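Local coordinates for cellulose-binding protein (Saccharophagus degradans, PDB 2YHG) that is of uncertain function but probably hydrolyses N- or O-glycosyl bonds in carbohydrate metabolism and binds polysaccharides as the full-length protein, at residues Pro336-Asp341 with Ala345-Asn350; Val357-Ser362 with Arg430-Asn435; Gly125-Gly130 with Ile157-Trp162. One frame throughout, in Å; residues are numbered along the deposited sequence.

Interaction 1 (Pro336-Asp341 with Ala345-Asn350); sequences PVVNND and AVMYLN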
loop_
_atom_site.group_PDB
_atom_site.type_symbol
_atom_site.label_atom_id
_atom_site.label_comp_id
_atom_site.label_asym_id
_atom_site.label_seq_id
_atom_site.Cartn_x
_atom_site.Cartn_y
_atom_site.Cartn_z
ATOM N N PRO A 336 -12.292 -1.542 -15.109
ATOM C CA PRO A 336 -13.599 -2.062 -14.708
ATOM C C PRO A 336 -14.682 -1.006 -14.742
ATOM O O PRO A 336 -14.463 0.144 -14.367
ATOM C CB PRO A 336 -13.416 -2.483 -13.251
ATOM C CG PRO A 336 -12.037 -2.423 -12.991
ATOM C CD PRO A 336 -11.350 -1.533 -13.984
ATOM N N VAL A 337 -15.886 -1.445 -15.082
ATOM C CA VAL A 337 -17.114 -0.677 -14.907
ATOM C C VAL A 337 -18.151 -1.621 -14.333
ATOM O O VAL A 337 -18.208 -2.759 -14.780
ATOM C CB VAL A 337 -17.589 -0.104 -16.269
ATOM C CG1 VAL A 337 -18.941 0.583 -16.113
ATOM C CG2 VAL A 337 -16.523 0.845 -16.849
ATOM N N VAL A 338 -18.899 -1.188 -13.318
ATOM C CA VAL A 338 -19.977 -1.982 -12.751
ATOM C C VAL A 338 -21.228 -1.111 -12.712
ATOM O O VAL A 338 -21.226 -0.045 -12.151
ATOM C CB VAL A 338 -19.631 -2.495 -11.352
ATOM C CG1 VAL A 338 -20.819 -3.236 -10.752
ATOM C CG2 VAL A 338 -18.403 -3.400 -11.413
ATOM N N ASN A 339 -22.292 -1.604 -13.335
ATOM C CA ASN A 339 -23.566 -0.917 -13.395
ATOM C C ASN A 339 -23.377 0.533 -13.852
ATOM O O ASN A 339 -23.918 1.448 -13.253
ATOM C CB ASN A 339 -24.313 -1.019 -12.073
ATOM C CG ASN A 339 -24.794 -2.432 -11.797
ATOM O OD1 ASN A 339 -24.691 -3.316 -12.635
ATOM N ND2 ASN A 339 -25.302 -2.669 -10.595
ATOM N N ASN A 340 -22.556 0.699 -14.889
ATOM C CA ASN A 340 -22.249 2.011 -15.494
ATOM C C ASN A 340 -21.530 2.975 -14.562
ATOM O O ASN A 340 -21.453 4.165 -14.839
ATOM C CB ASN A 340 -23.512 2.673 -16.042
ATOM C CG ASN A 340 -24.191 1.831 -17.105
ATOM O OD1 ASN A 340 -23.536 1.184 -17.933
ATOM N ND2 ASN A 340 -25.512 1.795 -17.060
ATOM N N ASP A 341 -20.907 2.453 -13.515
ATOM C CA ASP A 341 -20.135 3.248 -12.587
ATOM C C ASP A 341 -18.660 2.934 -12.839
ATOM O O ASP A 341 -18.216 1.793 -12.660
ATOM C CB ASP A 341 -20.540 2.903 -11.158
ATOM C CG ASP A 341 -19.825 3.734 -10.112
ATOM O OD1 ASP A 341 -18.649 4.066 -10.324
ATOM O OD2 ASP A 341 -20.387 3.914 -9.003
ATOM N N ALA A 345 -12.858 3.205 -7.111
ATOM C CA ALA A 345 -13.159 3.345 -5.703
ATOM C C ALA A 345 -14.025 2.158 -5.349
ATOM O O ALA A 345 -14.637 1.525 -6.196
ATOM C CB ALA A 345 -13.923 4.617 -5.458
ATOM N N VAL A 346 -14.089 1.822 -4.085
ATOM C CA VAL A 346 -15.050 0.850 -3.622
ATOM C C VAL A 346 -16.444 1.397 -3.864
ATOM O O VAL A 346 -16.717 2.582 -3.636
ATOM C CB VAL A 346 -14.805 0.537 -2.144
ATOM C CG1 VAL A 346 -15.905 -0.381 -1.590
ATOM C CG2 VAL A 346 -13.449 -0.143 -1.951
ATOM N N MET A 347 -17.335 0.557 -4.357
ATOM C CA MET A 347 -18.719 0.925 -4.628
ATOM C C MET A 347 -19.603 0.505 -3.487
ATOM O O MET A 347 -19.493 -0.628 -3.043
ATOM C CB MET A 347 -19.173 0.176 -5.919
ATOM C CG MET A 347 -20.536 0.409 -6.476
ATOM S SD MET A 347 -20.575 -0.329 -8.150
ATOM C CE MET A 347 -21.548 0.854 -8.996
ATOM N N TYR A 348 -20.428 1.399 -2.982
ATOM C CA TYR A 348 -21.285 1.140 -1.864
ATOM C C TYR A 348 -22.741 1.154 -2.325
ATOM O O TYR A 348 -23.169 2.101 -2.972
ATOM C CB TYR A 348 -21.080 2.179 -0.770
ATOM C CG TYR A 348 -19.727 2.110 -0.137
ATOM C CD1 TYR A 348 -19.469 1.214 0.875
ATOM C CD2 TYR A 348 -18.673 2.859 -0.595
ATOM C CE1 TYR A 348 -18.211 1.114 1.441
ATOM C CE2 TYR A 348 -17.403 2.762 -0.026
ATOM C CZ TYR A 348 -17.186 1.866 0.968
ATOM O OH TYR A 348 -15.953 1.782 1.590
ATOM N N LEU A 349 -23.476 0.115 -1.982
ATOM C CA LEU A 349 -24.895 -0.023 -2.317
ATOM C C LEU A 349 -25.647 -0.432 -1.079
ATOM O O LEU A 349 -25.131 -1.165 -0.258
ATOM C CB LEU A 349 -25.092 -1.152 -3.348
ATOM C CG LEU A 349 -24.469 -1.005 -4.729
ATOM C CD1 LEU A 349 -24.848 -2.219 -5.547
ATOM C CD2 LEU A 349 -24.923 0.284 -5.402
ATOM N N ASN A 350 -26.889 -0.014 -0.972
ATOM C CA ASN A 350 -27.821 -0.527 0.023
ATOM C C ASN A 350 -28.862 -1.387 -0.647
ATOM O O ASN A 350 -29.409 -0.989 -1.679
ATOM C CB ASN A 350 -28.508 0.637 0.711
ATOM C CG ASN A 350 -27.549 1.491 1.507
ATOM O OD1 ASN A 350 -27.049 2.539 0.856
ATOM N ND2 ASN A 350 -26.976 1.010 2.457
#
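Val338 and Met347 supply the apolar part of this contact. Met347 leaves its strand with CG anti to the backbone N (chi1 -177°), and its thioether reaches across to the valine. SD lies 3.9 Å from Val338 CG1 and 4.0 Å from Val338 CB, so the sulfur is lodged against the flank of the branched side chain rather than against a single methyl. The branch of Val338 that meets the sulfur, CG1, is the one anti to the backbone N (chi1 176°). The terminal methyl of Met347 is modelled toward Val338 O and Asp341, but its place is doubtful because CE comes closer to Asp341 CB than two carbons can sit.

No hydrogen bond joins 336-341 to 345-350; the polar groups bond within 336-341 or to residues outside both segments. Val338 to Asp341 form a type I' turn, with Asn339 and Asn340 both at positive phi. It is closed twice, by Asp341 N to Val338 O (2.9 Å) and by Val338 N to Asp341 O (3.1 Å). The turn belongs to the approach to a beta sandwich and touches both of its sheets. On one side the Asn339 amide bonds with Ser358 O through ND2 and with Asp360 N through OD1, both in strand 356-360. On the other, Asp341 O accepts from Arg430 NH1 of strand 427-436. The carboxylate of Asp341 turns to its own chain, where OD1 takes the N-H of Asn343. Met347 begins the edge strand 347-351, its backbone paired with Arg431 and Val433 in parallel fashion, while Leu349, two residues on, packs on Leu359 of the facing sheet.

Interaction 2 (Val357-Ser362 with Arg430-Asn435); sequences VSLDAS and RRVVIN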
loop_
_atom_site.group_PDB
_atom_site.type_symbol
_atom_site.label_atom_id
_atom_site.label_comp_id
_atom_site.label_asym_id
_atom_site.label_seq_id
_atom_site.Cartn_x
_atom_site.Cartn_y
_atom_site.Cartn_z
ATOM N N VAL A 357 -29.541 -8.717 -6.341
ATOM C CA VAL A 357 -28.847 -7.544 -6.862
ATOM C C VAL A 357 -28.056 -7.904 -8.114
ATOM O O VAL A 357 -27.091 -8.674 -8.055
ATOM C CB VAL A 357 -27.889 -6.919 -5.810
ATOM C CG1 VAL A 357 -27.144 -5.737 -6.399
ATOM C CG2 VAL A 357 -28.683 -6.528 -4.554
ATOM N N SER A 358 -28.432 -7.325 -9.236
ATOM C CA SER A 358 -27.698 -7.468 -10.477
ATOM C C SER A 358 -26.413 -6.631 -10.440
ATOM O O SER A 358 -26.465 -5.442 -10.112
ATOM C CB SER A 358 -28.600 -7.013 -11.630
ATOM O OG SER A 358 -27.869 -6.771 -12.807
ATOM N N LEU A 359 -25.282 -7.240 -10.767
ATOM C CA LEU A 359 -24.012 -6.516 -10.885
ATOM C C LEU A 359 -23.448 -6.831 -12.261
ATOM O O LEU A 359 -23.122 -7.965 -12.557
ATOM C CB LEU A 359 -23.030 -6.928 -9.788
ATOM C CG LEU A 359 -23.452 -6.652 -8.341
ATOM C CD1 LEU A 359 -22.432 -7.258 -7.365
ATOM C CD2 LEU A 359 -23.681 -5.187 -8.065
ATOM N N ASP A 360 -23.407 -5.814 -13.102
ATOM C CA ASP A 360 -23.107 -5.991 -14.508
ATOM C C ASP A 360 -21.834 -5.236 -14.858
ATOM O O ASP A 360 -21.812 -4.019 -14.777
ATOM C CB ASP A 360 -24.294 -5.457 -15.334
ATOM C CG ASP A 360 -24.176 -5.732 -16.789
ATOM O OD1 ASP A 360 -23.136 -6.248 -17.248
ATOM O OD2 ASP A 360 -25.164 -5.406 -17.483
ATOM N N ALA A 361 -20.792 -5.988 -15.204
ATOM C CA ALA A 361 -19.506 -5.419 -15.552
ATOM C C ALA A 361 -19.336 -5.210 -17.052
ATOM O O ALA A 361 -18.217 -4.891 -17.500
ATOM C CB ALA A 361 -18.378 -6.301 -15.007
ATOM N N SER A 362 -20.393 -5.354 -17.836
ATOM C CA SER A 362 -20.324 -4.946 -19.251
ATOM C C SER A 362 -19.856 -3.447 -19.368
ATOM O O SER A 362 -20.234 -2.569 -18.700
ATOM C CB SER A 362 -21.730 -5.163 -19.890
ATOM O OG SER A 362 -22.132 -6.473 -19.715
ATOM N N ARG A 430 -13.028 -4.357 -8.804
ATOM C CA ARG A 430 -14.039 -3.496 -8.212
ATOM C C ARG A 430 -14.747 -4.238 -7.090
ATOM O O ARG A 430 -15.425 -5.230 -7.340
ATOM C CB ARG A 430 -15.078 -3.015 -9.220
ATOM C CG ARG A 430 -16.164 -2.143 -8.582
ATOM C CD ARG A 430 -15.631 -0.755 -8.234
ATOM N NE ARG A 430 -15.195 -0.058 -9.450
ATOM C CZ ARG A 430 -16.018 0.386 -10.405
ATOM N NH1 ARG A 430 -17.314 0.494 -10.183
ATOM N NH2 ARG A 430 -15.544 0.824 -11.560
ATOM N N ARG A 431 -14.608 -3.759 -5.867
ATOM C CA ARG A 431 -15.384 -4.225 -4.756
ATOM C C ARG A 431 -16.692 -3.482 -4.669
ATOM O O ARG A 431 -16.737 -2.268 -4.764
ATOM C CB ARG A 431 -14.600 -4.073 -3.442
ATOM C CG ARG A 431 -15.307 -4.747 -2.259
ATOM C CD ARG A 431 -14.627 -4.462 -0.928
ATOM N NE ARG A 431 -13.234 -4.888 -0.968
ATOM C CZ ARG A 431 -12.593 -5.646 -0.083
ATOM N NH1 ARG A 431 -13.196 -6.193 0.945
ATOM N NH2 ARG A 431 -11.298 -5.821 -0.260
ATOM N N VAL A 432 -17.761 -4.249 -4.474
ATOM C CA VAL A 432 -19.094 -3.751 -4.210
ATOM C C VAL A 432 -19.457 -4.141 -2.785
ATOM O O VAL A 432 -19.583 -5.327 -2.469
ATOM C CB VAL A 432 -20.122 -4.306 -5.195
ATOM C CG1 VAL A 432 -21.466 -3.634 -4.962
ATOM C CG2 VAL A 432 -19.668 -4.066 -6.638
ATOM N N VAL A 433 -19.573 -3.158 -1.909
ATOM C CA VAL A 433 -19.974 -3.372 -0.524
ATOM C C VAL A 433 -21.466 -3.117 -0.454
ATOM O O VAL A 433 -21.946 -2.001 -0.704
ATOM C CB VAL A 433 -19.214 -2.434 0.430
ATOM C CG1 VAL A 433 -19.793 -2.531 1.831
ATOM C CG2 VAL A 433 -17.727 -2.768 0.415
ATOM N N ILE A 434 -22.226 -4.145 -0.097
ATOM C CA ILE A 434 -23.677 -4.087 -0.026
ATOM C C ILE A 434 -24.082 -4.080 1.441
ATOM O O ILE A 434 -23.881 -5.054 2.156
ATOM C CB ILE A 434 -24.340 -5.254 -0.768
ATOM C CG1 ILE A 434 -23.826 -5.333 -2.221
ATOM C CG2 ILE A 434 -25.845 -5.091 -0.716
ATOM C CD1 ILE A 434 -24.328 -6.537 -3.036
ATOM N N ASN A 435 -24.598 -2.942 1.891
ATOM C CA ASN A 435 -25.131 -2.782 3.228
ATOM C C ASN A 435 -26.581 -3.260 3.207
ATOM O O ASN A 435 -27.378 -2.747 2.429
ATOM C CB ASN A 435 -25.086 -1.303 3.632
ATOM C CG ASN A 435 -23.684 -0.749 3.622
ATOM O OD1 ASN A 435 -23.348 0.124 2.824
ATOM N ND2 ASN A 435 -22.815 -1.390 4.365
#
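The core of a beta sandwich in the C-terminal part of the protein is closed here by two strands from facing sheets. Strands 356-360 and 427-436 run in opposite directions, with CA atoms 8.7 Å apart between Leu359 and Val432, and they share no hydrogen bond. Side chains alone fill the gap, every second residue of each strand pointing inward. Leu359 and Val432 reach toward each other tip to tip, CD2 of the leucine lying 4.1 Å from CG1 of the valine. With CG anti to its carbonyl carbon (chi1 -62°), Leu359 brings CD2 to the valine, and the branch of Val432 that meets it is the one anti to the backbone N. One step along, Val357 CG1 and Ile434 CD1 meet more loosely at 4.5 Å.

At the end of the strand, Asp360 starts an Asx turn. Its OD1 accepts from Ser362 N at 2.9 Å, met from above the carboxylate plane, and from Ser362 OG at 2.7 Å on the syn lone pair, so two donors grip one oxygen.

Around the apolar pairs, Leu349 of strand 347-351 packs on Val432 and Ala351 on Val357. Val401 of strand 398-402, which is hydrogen-bonded to the backbone of Val357 in the smaller sheet, touches Leu359, while strand 411-420 flanks 427-436 in the larger one.

Interaction 3 (Gly125-Gly130 with Ile157-Trp162); sequences GKDSAG and IAQAVW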
loop_
_atom_site.group_PDB
_atom_site.type_symbol
_atom_site.label_atom_id
_atom_site.label_comp_id
_atom_site.label_asym_id
_atom_site.label_seq_id
_atom_site.Cartn_x
_atom_site.Cartn_y
_atom_site.Cartn_z
ATOM N N GLY A 125 15.064 19.761 19.510
ATOM C CA GLY A 125 16.182 19.979 18.621
ATOM C C GLY A 125 16.432 18.906 17.589
ATOM O O GLY A 125 17.431 18.975 16.862
ATOM N N LYS A 126 15.522 17.923 17.480
ATOM C CA LYS A 126 15.751 16.756 16.632
ATOM C C LYS A 126 14.872 16.733 15.391
ATOM O O LYS A 126 14.721 15.702 14.749
ATOM C CB LYS A 126 15.635 15.477 17.464
ATOM C CG LYS A 126 16.623 15.492 18.609
ATOM C CD LYS A 126 16.698 14.195 19.368
ATOM C CE LYS A 126 17.829 14.232 20.385
ATOM N NZ LYS A 126 17.876 13.034 21.245
ATOM N N ASP A 127 14.353 17.879 14.974
ATOM C CA ASP A 127 13.601 17.872 13.722
ATOM C C ASP A 127 14.498 17.475 12.548
ATOM O O ASP A 127 15.702 17.831 12.517
ATOM C CB ASP A 127 13.055 19.257 13.399
ATOM C CG ASP A 127 11.949 19.712 14.304
ATOM O OD1 ASP A 127 11.245 18.903 14.946
ATOM O OD2 ASP A 127 11.688 20.963 14.264
ATOM N N SER A 128 13.909 16.824 11.559
ATOM C CA SER A 128 14.562 16.550 10.313
ATOM C C SER A 128 13.774 17.119 9.156
ATOM O O SER A 128 12.585 17.460 9.279
ATOM C CB SER A 128 14.763 15.041 10.126
ATOM O OG SER A 128 13.517 14.359 10.107
ATOM N N ALA A 129 14.398 17.145 7.978
ATOM C CA ALA A 129 13.653 17.467 6.768
ATOM C C ALA A 129 12.454 16.542 6.630
ATOM O O ALA A 129 11.357 16.969 6.283
ATOM C CB ALA A 129 14.546 17.426 5.553
ATOM N N GLY A 130 12.657 15.263 6.913
ATOM C CA GLY A 130 11.580 14.301 6.773
ATOM C C GLY A 130 10.456 14.473 7.772
ATOM O O GLY A 130 9.285 14.358 7.422
ATOM N N ILE A 157 8.239 9.648 11.812
ATOM C CA ILE A 157 6.825 9.897 12.063
ATOM C C ILE A 157 6.660 10.340 13.529
ATOM O O ILE A 157 5.920 11.303 13.822
ATOM C CB ILE A 157 5.967 8.669 11.762
ATOM C CG1 ILE A 157 6.226 8.115 10.361
ATOM C CG2 ILE A 157 4.487 9.036 11.928
ATOM C CD1 ILE A 157 5.606 6.752 10.085
ATOM N N ALA A 158 7.325 9.644 14.449
ATOM C CA ALA A 158 7.226 10.008 15.871
ATOM C C ALA A 158 7.759 11.436 16.103
ATOM O O ALA A 158 7.156 12.160 16.891
ATOM C CB ALA A 158 7.946 9.008 16.734
ATOM N N GLN A 159 8.830 11.832 15.436
ATOM C CA GLN A 159 9.341 13.194 15.636
ATOM C C GLN A 159 8.290 14.217 15.157
ATOM O O GLN A 159 8.076 15.246 15.806
ATOM C CB GLN A 159 10.652 13.411 14.902
ATOM C CG GLN A 159 11.180 14.830 14.996
ATOM C CD GLN A 159 11.589 15.223 16.403
ATOM O OE1 GLN A 159 11.795 14.375 17.256
ATOM N NE2 GLN A 159 11.703 16.543 16.673
ATOM N N ALA A 160 7.644 13.945 14.029
ATOM C CA ALA A 160 6.592 14.833 13.508
ATOM C C ALA A 160 5.476 14.977 14.547
ATOM O O ALA A 160 5.046 16.084 14.881
ATOM C CB ALA A 160 6.048 14.268 12.217
ATOM N N VAL A 161 4.956 13.850 15.019
ATOM C CA VAL A 161 3.854 13.881 15.989
ATOM C C VAL A 161 4.301 14.530 17.306
ATOM O O VAL A 161 3.564 15.333 17.882
ATOM C CB VAL A 161 3.295 12.442 16.206
ATOM C CG1 VAL A 161 2.318 12.423 17.377
ATOM C CG2 VAL A 161 2.676 11.903 14.950
ATOM N N TRP A 162 5.505 14.211 17.771
ATOM C CA TRP A 162 6.031 14.798 18.982
ATOM C C TRP A 162 6.076 16.318 18.865
ATOM O O TRP A 162 5.687 17.041 19.799
ATOM C CB TRP A 162 7.421 14.231 19.316
ATOM C CG TRP A 162 7.963 14.772 20.574
ATOM C CD1 TRP A 162 7.742 14.288 21.835
ATOM C CD2 TRP A 162 8.745 15.945 20.732
ATOM N NE1 TRP A 162 8.324 15.097 22.757
ATOM C CE2 TRP A 162 8.957 16.123 22.115
ATOM C CE3 TRP A 162 9.274 16.869 19.850
ATOM C CZ2 TRP A 162 9.651 17.206 22.638
ATOM C CZ3 TRP A 162 9.954 17.955 20.378
ATOM C CH2 TRP A 162 10.097 18.129 21.750
#
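Gln159 has the largest share of the buried surface, about half, pressing its amide against Lys126 and Asp127. Its CG is anti to the backbone N, and a bend at chi2 lays the amide along the loop. NE2 donates to Asp127 OD1 over 3.0 Å, nearly straight at 164°. The carboxylate receives it on its anti side, 26° out of plane, whereas the acceptor lies in the amide plane. The two flat groups are turned 66° apart. The opposite corner of the amide, OE1, takes the N-H of Gly123, so bonds on both ends fix its rotation.

Here the loop preceding helix 129-139 meets helix 155-167 on the helical layer of the nucleoside hydrolase-like domain, whose core is a parallel sheet. Ser128 is the N-cap of helix 129-139. Asp127 grips the second helix twice, since OD2 forms a salt bridge with Lys163, one turn beyond Gln159.

Lys126 contributes its backbone and CB. Its O lies 3.6 Å from Gln159 CD and is hydrogen-bonded to Gln114 NE2, and its CB sits 4.0 Å from Gln159 OE1. The rest of the lysine chain extends away from the helix, and NZ bonds to Gly120 O.

From the N terminus, interaction 3 comes first, closing a loop of 26 residues that holds most of helix 129-139 and strand 146-150 of the nucleoside hydrolase-like domain. Interaction 1 follows with a span of only three residues, joining a turn to the strand that begins the sandwich. Interaction 2 then spans 67 residues, including the intervening strands of both sheets. All three lie in series; none nests in or crosses another. Interactions 1 and 2 adjoin, centres 6 Å apart, through the backbone pairing of strands 347-351 and 427-436. Interaction 3 lies across the chain's centre, its nearest atoms about 23 Å from interaction 2.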